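Local coordinates for uncharacterized hypothetical protein (Bacteroides uniformis, PDB 4EIU) that is of unknown function but belongs to the DUF3823 family, whose N-terminal domain is grouped with transthyretin-like folds, at residues L38-W43 with G69-R74; L115-V120 with V219-R224; D164-V169 with R236-S241. One frame throughout, in Å; residues are numbered along the deposited sequence.

Interaction 1 of 3, residues L38-W43 with G69-R74; sequences LTELSW and GEYNVR
Leu41 N donates to Glu70 O at 2.7 Å, an almost straight bond (172°) whose donor lies somewhat off the carbonyl plane. The CA-H of Glu40 leans on the same oxygen. Two residues along, Thr39 and Asn72 form an antiparallel hydrogen-bonded pair, their two N-H...O=C bonds both lying in the carbonyl planes; the one from Asn72 N to Thr39 O measures 2.8 Å. This pairing sets strand 35-40 beside strand 69-76 within an antiparallel sheet of the N-terminal domain, which belongs to the transthyretin clan. On the face carrying Leu38, Glu40, Tyr71 and Val73, Glu40 lays its CG over one face of the Tyr71 ring. With CG anti to the backbone N (chi1 -156°), the methylene is carried to a CH-pi contact 4.0 Å from the ring centroid, offset toward the rim. Beyond it the chain stays extended and OE1 goes on to His49, while Tyr71 OH bonds to Phe67 O. Leu38 and Val73 lie side by side, Leu38 CD2 sitting 3.7 Å from Val73 CG2, with Ile12 touching both. On the other face a water links Thr39 OG1 to Asn72 OD1, and Asn72 ND2 turns to Ser96 and Asn98. Beside Leu41 and Glu70, a second water, 2.6 Å from Glu40 OE2, donates to that oxygen and to Leu41 O and accepts from Glu70 N.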
loop_
_atom_site.group_PDB
_atom_site.type_symbol
_atom_site.label_atom_id
_atom_site.label_comp_id
_atom_site.label_asym_id
_atom_site.label_seq_id
_atom_site.Cartn_x
_atom_site.Cartn_y
_atom_site.Cartn_z
ATOM N N LEU A 38 11.150 5.358 12.656
ATOM C CA LEU A 38 12.366 4.990 13.346
ATOM C C LEU A 38 12.411 5.702 14.687
ATOM O O LEU A 38 12.485 6.928 14.742
ATOM C CB LEU A 38 13.605 5.392 12.503
ATOM C CG LEU A 38 13.652 4.981 10.999
ATOM C CD1 LEU A 38 14.890 5.514 10.242
ATOM C CD2 LEU A 38 13.542 3.488 10.811
ATOM N N THR A 39 12.413 4.927 15.771
ATOM C CA THR A 39 12.555 5.447 17.137
ATOM C C THR A 39 13.850 4.936 17.732
ATOM O O THR A 39 14.086 3.726 17.767
ATOM C CB THR A 39 11.387 4.963 18.009
ATOM O OG1 THR A 39 10.170 5.142 17.295
ATOM C CG2 THR A 39 11.275 5.702 19.334
ATOM N N GLU A 40 14.698 5.848 18.197
ATOM C CA GLU A 40 15.916 5.472 18.879
ATOM C C GLU A 40 15.586 4.962 20.280
ATOM O O GLU A 40 14.896 5.634 21.033
ATOM C CB GLU A 40 16.916 6.612 19.021
ATOM C CG GLU A 40 18.299 6.018 19.172
ATOM C CD GLU A 40 19.339 6.957 19.683
ATOM O OE1 GLU A 40 19.128 8.195 19.682
ATOM O OE2 GLU A 40 20.382 6.403 20.076
ATOM N N LEU A 41 16.106 3.784 20.606
ATOM C CA LEU A 41 15.844 3.147 21.891
ATOM C C LEU A 41 16.905 3.575 22.854
ATOM O O LEU A 41 18.080 3.675 22.493
ATOM C CB LEU A 41 15.832 1.625 21.761
ATOM C CG LEU A 41 14.791 1.081 20.799
ATOM C CD1 LEU A 41 15.069 -0.392 20.521
ATOM C CD2 LEU A 41 13.358 1.274 21.290
ATOM N N SER A 42 16.482 3.852 24.077
ATOM C CA SER A 42 17.367 4.403 25.091
ATOM C C SER A 42 17.111 3.719 26.422
ATOM O O SER A 42 15.983 3.252 26.653
ATOM C CB SER A 42 17.014 5.867 25.237
ATOM O OG SER A 42 17.897 6.523 26.104
ATOM N N TRP A 43 18.127 3.676 27.300
ATOM C CA TRP A 43 17.904 3.333 28.721
ATOM C C TRP A 43 16.924 4.311 29.321
ATOM O O TRP A 43 15.999 3.912 30.067
ATOM C CB TRP A 43 19.210 3.303 29.540
ATOM C CG TRP A 43 20.158 2.190 29.137
ATOM C CD1 TRP A 43 21.474 2.314 28.692
ATOM C CD2 TRP A 43 19.879 0.740 29.103
ATOM N NE1 TRP A 43 22.012 1.083 28.400
ATOM C CE2 TRP A 43 21.108 0.097 28.623
ATOM C CE3 TRP A 43 18.774 -0.059 29.408
ATOM C CZ2 TRP A 43 21.202 -1.283 28.469
ATOM C CZ3 TRP A 43 18.882 -1.448 29.248
ATOM C CH2 TRP A 43 20.068 -2.044 28.792
ATOM N N GLY A 69 22.914 4.211 16.351
ATOM C CA GLY A 69 22.403 3.705 17.614
ATOM C C GLY A 69 21.437 2.567 17.399
ATOM O O GLY A 69 21.416 1.983 16.337
ATOM N N GLU A 70 20.657 2.263 18.431
ATOM C CA GLU A 70 19.693 1.177 18.410
ATOM C C GLU A 70 18.306 1.732 18.179
ATOM O O GLU A 70 17.886 2.681 18.851
ATOM C CB GLU A 70 19.690 0.434 19.760
ATOM C CG GLU A 70 21.013 -0.218 20.135
ATOM C CD GLU A 70 21.166 -1.642 19.607
ATOM O OE1 GLU A 70 20.146 -2.278 19.230
ATOM O OE2 GLU A 70 22.320 -2.135 19.594
ATOM N N TYR A 71 17.571 1.084 17.294
ATOM C CA TYR A 71 16.306 1.621 16.809
ATOM C C TYR A 71 15.237 0.562 16.779
ATOM O O TYR A 71 15.520 -0.611 16.506
ATOM C CB TYR A 71 16.472 2.188 15.385
ATOM C CG TYR A 71 17.180 3.536 15.361
ATOM C CD1 TYR A 71 18.551 3.613 15.331
ATOM C CD2 TYR A 71 16.450 4.731 15.406
ATOM C CE1 TYR A 71 19.201 4.847 15.318
ATOM C CE2 TYR A 71 17.095 5.968 15.388
ATOM C CZ TYR A 71 18.463 6.012 15.350
ATOM O OH TYR A 71 19.104 7.225 15.364
ATOM N N ASN A 72 14.009 1.009 17.005
ATOM C CA ASN A 72 12.814 0.307 16.590
ATOM C C ASN A 72 12.405 0.834 15.203
ATOM O O ASN A 72 12.349 2.055 14.980
ATOM C CB ASN A 72 11.691 0.570 17.609
ATOM C CG ASN A 72 10.400 -0.135 17.258
ATOM O OD1 ASN A 72 9.463 0.499 16.739
ATOM N ND2 ASN A 72 10.331 -1.437 17.543
ATOM N N VAL A 73 12.101 -0.086 14.302
ATOM C CA VAL A 73 11.705 0.219 12.955
ATOM C C VAL A 73 10.307 -0.360 12.788
ATOM O O VAL A 73 10.115 -1.566 12.844
ATOM C CB VAL A 73 12.696 -0.367 11.913
ATOM C CG1 VAL A 73 12.261 0.009 10.481
ATOM C CG2 VAL A 73 14.149 0.122 12.218
ATOM N N ARG A 74 9.337 0.513 12.626
ATOM C CA ARG A 74 7.939 0.159 12.490
ATOM C C ARG A 74 7.417 0.587 11.122
ATOM O O ARG A 74 7.625 1.730 10.744
ATOM C CB ARG A 74 7.145 0.916 13.571
ATOM C CG ARG A 74 5.645 0.753 13.394
ATOM C CD ARG A 74 4.827 1.473 14.460
ATOM N NE ARG A 74 3.428 1.431 14.020
ATOM C CZ ARG A 74 2.372 1.475 14.826
ATOM N NH1 ARG A 74 2.510 1.549 16.164
ATOM N NH2 ARG A 74 1.169 1.420 14.290
HETATM O O HOH W 1 9.465 2.984 15.716
HETATM O O HOH W 2 20.597 3.909 20.798
#

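Interaction 2 of 3, residues L115-V120 with V219-R224; sequences LNVEFV and VRAAAR
The Phe119 ring comes in by its far end: Arg220 CA sits at the ring edge, near its plane, 3.6 Å from Phe119 CZ, and Arg220 N lies in that plane too. The same CZ is 3.5 Å from Ala221 N and also brushes Val219 CG2, while Phe119 CE1 reaches the methyl of Ala221. With CG anti to the carbonyl carbon (chi1 -72°), the ring is turned so that its far end meets the facing strand, although the bond to CB starts off to one side. Strand 115-126 belongs to a three-stranded antiparallel sheet and strand 216-225 to a four-stranded one, and the two sheets face each other here in a way consistent with a beta sandwich, the small alanines letting the strands come close. The two segments run roughly antiparallel, with axes 6.6 Å apart at closest, and what joins them is apolar packing. Val117 straddles two alanines: CG1 rests 3.7 Å from Ala221 CB, and CG2 meets Ala223 CB at 3.9 Å. Leu115 extends the row, its CD1 lying 3.6 Å from the backbone N of Arg224 and also against the Ala223 methyl. The side chains of Arg220 and Arg224 leave from the far side of their strand, to Ser241 O and to Asp164 respectively.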
loop_
_atom_site.group_PDB
_atom_site.type_symbol
_atom_site.label_atom_id
_atom_site.label_comp_id
_atom_site.label_asym_id
_atom_site.label_seq_id
_atom_site.Cartn_x
_atom_site.Cartn_y
_atom_site.Cartn_z
ATOM N N LEU A 115 -4.870 -7.045 -0.262
ATOM C CA LEU A 115 -5.281 -7.348 -1.655
ATOM C C LEU A 115 -4.079 -7.420 -2.586
ATOM O O LEU A 115 -3.073 -6.742 -2.371
ATOM C CB LEU A 115 -6.242 -6.265 -2.174
ATOM C CG LEU A 115 -7.560 -6.011 -1.399
ATOM C CD1 LEU A 115 -8.343 -4.801 -1.954
ATOM C CD2 LEU A 115 -8.480 -7.247 -1.433
ATOM N N ASN A 116 -4.193 -8.265 -3.598
ATOM C CA ASN A 116 -3.319 -8.263 -4.733
ATOM C C ASN A 116 -4.093 -7.719 -5.911
ATOM O O ASN A 116 -5.250 -8.107 -6.143
ATOM C CB ASN A 116 -2.837 -9.678 -5.020
ATOM C CG ASN A 116 -1.940 -10.214 -3.934
ATOM O OD1 ASN A 116 -1.162 -9.478 -3.337
ATOM N ND2 ASN A 116 -2.009 -11.506 -3.701
ATOM N N VAL A 117 -3.460 -6.835 -6.656
ATOM C CA VAL A 117 -4.124 -6.130 -7.750
ATOM C C VAL A 117 -3.231 -6.171 -8.967
ATOM O O VAL A 117 -2.080 -5.766 -8.887
ATOM C CB VAL A 117 -4.385 -4.651 -7.396
ATOM C CG1 VAL A 117 -5.142 -3.951 -8.540
ATOM C CG2 VAL A 117 -5.093 -4.517 -6.044
ATOM N N GLU A 118 -3.759 -6.647 -10.093
ATOM C CA GLU A 118 -2.956 -6.753 -11.310
ATOM C C GLU A 118 -3.781 -6.390 -12.525
ATOM O O GLU A 118 -5.014 -6.499 -12.515
ATOM C CB GLU A 118 -2.430 -8.181 -11.470
ATOM C CG GLU A 118 -3.554 -9.215 -11.610
ATOM C CD GLU A 118 -3.101 -10.644 -11.392
ATOM O OE1 GLU A 118 -2.083 -11.043 -12.007
ATOM O OE2 GLU A 118 -3.790 -11.378 -10.632
ATOM N N PHE A 119 -3.092 -5.969 -13.576
ATOM C CA PHE A 119 -3.709 -5.895 -14.911
ATOM C C PHE A 119 -3.734 -7.280 -15.543
ATOM O O PHE A 119 -2.853 -8.095 -15.286
ATOM C CB PHE A 119 -2.932 -4.947 -15.799
ATOM C CG PHE A 119 -3.094 -3.504 -15.431
ATOM C CD1 PHE A 119 -4.343 -2.882 -15.542
ATOM C CD2 PHE A 119 -2.006 -2.757 -14.994
ATOM C CE1 PHE A 119 -4.498 -1.538 -15.236
ATOM C CE2 PHE A 119 -2.153 -1.416 -14.674
ATOM C CZ PHE A 119 -3.397 -0.800 -14.795
ATOM N N VAL A 120 -4.744 -7.560 -16.360
ATOM C CA VAL A 120 -4.794 -8.834 -17.063
ATOM C C VAL A 120 -4.372 -8.636 -18.511
ATOM O O VAL A 120 -3.393 -9.241 -18.946
ATOM C CB VAL A 120 -6.176 -9.497 -16.970
ATOM C CG1 VAL A 120 -6.188 -10.791 -17.779
ATOM C CG2 VAL A 120 -6.500 -9.766 -15.512
ATOM N N VAL A 219 -0.582 4.256 -16.566
ATOM C CA VAL A 219 -1.820 3.817 -15.899
ATOM C C VAL A 219 -1.528 2.768 -14.835
ATOM O O VAL A 219 -0.545 2.028 -14.917
ATOM C CB VAL A 219 -2.856 3.237 -16.895
ATOM C CG1 VAL A 219 -3.114 4.208 -18.033
ATOM C CG2 VAL A 219 -2.401 1.886 -17.424
ATOM N N ARG A 220 -2.386 2.701 -13.827
ATOM C CA ARG A 220 -2.151 1.798 -12.716
ATOM C C ARG A 220 -3.460 1.511 -11.981
ATOM O O ARG A 220 -4.291 2.408 -11.831
ATOM C CB ARG A 220 -1.178 2.440 -11.755
ATOM C CG ARG A 220 -0.427 1.485 -10.857
ATOM C CD ARG A 220 0.593 2.272 -10.058
ATOM N NE ARG A 220 1.325 1.436 -9.119
ATOM C CZ ARG A 220 2.036 1.889 -8.083
ATOM N NH1 ARG A 220 2.132 3.185 -7.817
ATOM N NH2 ARG A 220 2.646 1.020 -7.273
ATOM N N ALA A 221 -3.613 0.273 -11.521
ATOM C CA ALA A 221 -4.807 -0.139 -10.775
ATOM C C ALA A 221 -4.507 -0.169 -9.310
ATOM O O ALA A 221 -3.352 -0.360 -8.892
ATOM C CB ALA A 221 -5.322 -1.486 -11.261
ATOM N N ALA A 222 -5.544 0.087 -8.515
ATOM C CA ALA A 222 -5.450 0.024 -7.090
ATOM C C ALA A 222 -6.786 -0.416 -6.536
ATOM O O ALA A 222 -7.810 -0.191 -7.169
ATOM C CB ALA A 222 -5.031 1.370 -6.496
ATOM N N ALA A 223 -6.754 -1.075 -5.373
ATOM C CA ALA A 223 -7.992 -1.494 -4.667
ATOM C C ALA A 223 -7.729 -1.504 -3.155
ATOM O O ALA A 223 -6.569 -1.611 -2.686
ATOM C CB ALA A 223 -8.480 -2.824 -5.155
ATOM N N ARG A 224 -8.785 -1.260 -2.395
ATOM C CA ARG A 224 -8.650 -1.262 -0.952
ATOM C C ARG A 224 -9.872 -1.848 -0.276
ATOM O O ARG A 224 -10.930 -2.033 -0.906
ATOM C CB ARG A 224 -8.387 0.145 -0.462
ATOM C CG ARG A 224 -9.513 1.119 -0.749
ATOM C CD ARG A 224 -9.222 2.462 -0.147
ATOM N NE ARG A 224 -10.188 3.445 -0.608
ATOM C CZ ARG A 224 -10.216 4.711 -0.227
ATOM N NH1 ARG A 224 -9.311 5.192 0.601
ATOM N NH2 ARG A 224 -11.158 5.515 -0.713
#

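Interaction 3 of 3, residues D164-V169 with R236-S241; sequences DIQFFV and RRWNYS
This is a buried side-chain contact between strand 162-170 and the segment leading into strand 239-247; strand 216-225 runs between these two in the sheet, and the side chains meet over it, with Ala222 touching both Phe168 and Trp238. Phe168 turns its edge to the face of Trp238 in a T-shaped stack, planes at 85°, with Phe168 CZ above the indole toward its rim. Tyr240 completes the aromatic cluster rim to rim with Phe168, its CE1 lying 3.7 Å from Phe168 CE2; its hydroxyl goes to Tyr177 N. At the polar end of the indole, Trp238 NE1 gives a nearly straight bond of 2.8 Å to the syn lone pair of Asp164 OD2, and OD2 itself lies in the indole plane. Gln166 CG packs 3.5 Å from Trp238 NE1, and the bend at chi2 (-64°) turns the amide back toward Asp164, where NE2 reaches OD2 from above the carboxylate plane at 2.7 Å. Asp164 OD1 forms a salt bridge with Arg224 and accepts from a water held by Arg236 NH2, whose NH1 bonds to Thr163 OG1. With these donors and two arginines about it, the buried carboxylate is probably kept ionised, and with the Phe168 edge it probably helps fix the indole's rotation.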
loop_
_atom_site.group_PDB
_atom_site.type_symbol
_atom_site.label_atom_id
_atom_site.label_comp_id
_atom_site.label_asym_id
_atom_site.label_seq_id
_atom_site.Cartn_x
_atom_site.Cartn_y
_atom_site.Cartn_z
ATOM N N ASP A 164 -13.555 -0.247 -3.387
ATOM C CA ASP A 164 -13.353 0.438 -4.664
ATOM C C ASP A 164 -12.171 -0.093 -5.447
ATOM O O ASP A 164 -11.287 -0.703 -4.861
ATOM C CB ASP A 164 -13.200 1.966 -4.473
ATOM C CG ASP A 164 -12.040 2.353 -3.560
ATOM O OD1 ASP A 164 -12.251 2.386 -2.340
ATOM O OD2 ASP A 164 -10.947 2.677 -4.079
ATOM N N ILE A 165 -12.199 0.133 -6.768
ATOM C CA ILE A 165 -11.046 -0.003 -7.641
ATOM C C ILE A 165 -10.749 1.364 -8.236
ATOM O O ILE A 165 -11.660 2.086 -8.637
ATOM C CB ILE A 165 -11.280 -0.971 -8.815
ATOM C CG1 ILE A 165 -11.329 -2.415 -8.310
ATOM C CG2 ILE A 165 -10.174 -0.809 -9.876
ATOM C CD1 ILE A 165 -11.869 -3.414 -9.323
ATOM N N GLN A 166 -9.471 1.712 -8.316
ATOM C CA GLN A 166 -9.061 2.968 -8.955
ATOM C C GLN A 166 -8.282 2.622 -10.191
ATOM O O GLN A 166 -7.517 1.647 -10.178
ATOM C CB GLN A 166 -8.153 3.778 -8.023
ATOM C CG GLN A 166 -8.763 4.076 -6.662
ATOM C CD GLN A 166 -9.977 4.956 -6.765
ATOM O OE1 GLN A 166 -9.960 5.952 -7.496
ATOM N NE2 GLN A 166 -11.046 4.608 -6.033
ATOM N N PHE A 167 -8.473 3.430 -11.239
ATOM C CA PHE A 167 -7.662 3.399 -12.433
ATOM C C PHE A 167 -6.991 4.770 -12.519
ATOM O O PHE A 167 -7.586 5.744 -12.974
ATOM C CB PHE A 167 -8.557 3.079 -13.625
ATOM C CG PHE A 167 -7.841 2.865 -14.919
ATOM C CD1 PHE A 167 -6.765 2.008 -15.018
ATOM C CD2 PHE A 167 -8.308 3.478 -16.080
ATOM C CE1 PHE A 167 -6.148 1.788 -16.236
ATOM C CE2 PHE A 167 -7.693 3.261 -17.293
ATOM C CZ PHE A 167 -6.601 2.423 -17.369
ATOM N N PHE A 168 -5.774 4.845 -11.970
ATOM C CA PHE A 168 -5.011 6.075 -11.931
ATOM C C PHE A 168 -4.338 6.270 -13.284
ATOM O O PHE A 168 -3.754 5.344 -13.844
ATOM C CB PHE A 168 -3.961 6.057 -10.820
ATOM C CG PHE A 168 -4.535 6.057 -9.423
ATOM C CD1 PHE A 168 -5.329 7.109 -8.976
ATOM C CD2 PHE A 168 -4.231 5.032 -8.529
ATOM C CE1 PHE A 168 -5.832 7.118 -7.675
ATOM C CE2 PHE A 168 -4.736 5.030 -7.232
ATOM C CZ PHE A 168 -5.519 6.080 -6.797
ATOM N N VAL A 169 -4.452 7.480 -13.816
ATOM C CA VAL A 169 -3.795 7.841 -15.069
ATOM C C VAL A 169 -2.990 9.111 -14.830
ATOM O O VAL A 169 -3.473 10.055 -14.191
ATOM C CB VAL A 169 -4.843 8.033 -16.182
ATOM C CG1 VAL A 169 -4.200 8.511 -17.477
ATOM C CG2 VAL A 169 -5.607 6.733 -16.405
ATOM N N ARG A 236 -7.575 4.575 4.718
ATOM C CA ARG A 236 -7.717 3.248 4.146
ATOM C C ARG A 236 -6.828 3.159 2.913
ATOM O O ARG A 236 -7.078 3.798 1.904
ATOM C CB ARG A 236 -9.180 2.946 3.830
ATOM C CG ARG A 236 -10.083 3.115 5.045
ATOM C CD ARG A 236 -11.515 2.647 4.793
ATOM N NE ARG A 236 -12.223 3.460 3.783
ATOM C CZ ARG A 236 -12.449 3.102 2.508
ATOM N NH1 ARG A 236 -12.034 1.948 1.977
ATOM N NH2 ARG A 236 -13.088 3.937 1.726
ATOM N N ARG A 237 -5.764 2.374 3.031
ATOM C CA ARG A 237 -4.666 2.399 2.067
ATOM C C ARG A 237 -4.889 1.373 0.951
ATOM O O ARG A 237 -5.324 0.249 1.206
ATOM C CB ARG A 237 -3.355 2.112 2.752
ATOM C CG ARG A 237 -3.037 3.054 3.915
ATOM C CD ARG A 237 -1.647 2.823 4.565
ATOM N NE ARG A 237 -1.646 3.709 5.707
ATOM C CZ ARG A 237 -1.070 4.871 5.803
ATOM N NH1 ARG A 237 -0.195 5.301 4.874
ATOM N NH2 ARG A 237 -1.366 5.597 6.876
ATOM N N TRP A 238 -4.627 1.804 -0.281
ATOM C CA TRP A 238 -4.634 0.920 -1.456
ATOM C C TRP A 238 -3.484 -0.019 -1.571
ATOM O O TRP A 238 -2.297 0.329 -1.335
ATOM C CB TRP A 238 -4.719 1.746 -2.746
ATOM C CG TRP A 238 -6.016 2.475 -2.956
ATOM C CD1 TRP A 238 -7.264 1.947 -3.276
ATOM C CD2 TRP A 238 -6.238 3.914 -2.856
ATOM N NE1 TRP A 238 -8.192 2.935 -3.407
ATOM C CE2 TRP A 238 -7.644 4.133 -3.180
ATOM C CE3 TRP A 238 -5.412 5.017 -2.625
ATOM C CZ2 TRP A 238 -8.200 5.392 -3.188
ATOM C CZ3 TRP A 238 -5.992 6.288 -2.627
ATOM C CH2 TRP A 238 -7.347 6.464 -2.891
ATOM N N ASN A 239 -3.823 -1.220 -2.040
ATOM C CA ASN A 239 -2.868 -2.074 -2.752
ATOM C C ASN A 239 -2.862 -1.748 -4.243
ATOM O O ASN A 239 -3.870 -1.312 -4.793
ATOM C CB ASN A 239 -3.152 -3.553 -2.529
ATOM C CG ASN A 239 -2.933 -3.954 -1.074
ATOM O OD1 ASN A 239 -3.898 -4.189 -0.359
ATOM N ND2 ASN A 239 -1.683 -4.001 -0.639
ATOM N N TYR A 240 -1.698 -1.936 -4.867
ATOM C CA TYR A 240 -1.435 -1.421 -6.191
ATOM C C TYR A 240 -0.886 -2.473 -7.127
ATOM O O TYR A 240 -0.130 -3.349 -6.709
ATOM C CB TYR A 240 -0.364 -0.311 -6.118
ATOM C CG TYR A 240 -0.832 1.082 -5.721
ATOM C CD1 TYR A 240 -1.205 2.001 -6.690
ATOM C CD2 TYR A 240 -0.802 1.510 -4.394
ATOM C CE1 TYR A 240 -1.595 3.286 -6.353
ATOM C CE2 TYR A 240 -1.211 2.783 -4.056
ATOM C CZ TYR A 240 -1.556 3.687 -5.065
ATOM O OH TYR A 240 -1.930 4.982 -4.725
ATOM N N SER A 241 -1.224 -2.315 -8.412
ATOM C CA SER A 241 -0.590 -3.040 -9.492
ATOM C C SER A 241 0.728 -2.398 -9.895
ATOM O O SER A 241 1.121 -1.350 -9.374
ATOM C CB SER A 241 -1.513 -3.083 -10.700
ATOM O OG SER A 241 -1.511 -1.839 -11.391
HETATM O O HOH W 3 -13.911 3.728 -1.114
#

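Interaction 1 belongs to the N-terminal domain and lies toward the surface, its centre about 32 Å from that of interaction 3 and about 34 Å from that of interaction 2. It is a pairing of adjacent strands, held by backbone bonds and bridged by water. Interactions 2 and 3 are buried, with centres about 6 Å apart, and meet at strand 216-225: interaction 2 packs one side of it against the other sheet with methyls and a phenyl ring, whereas interaction 3 spans its other side with aromatic rings and a carboxylate. A probable hydrogen bond between Ala222 O and Gln166 N ties the two together through the sheet backbone.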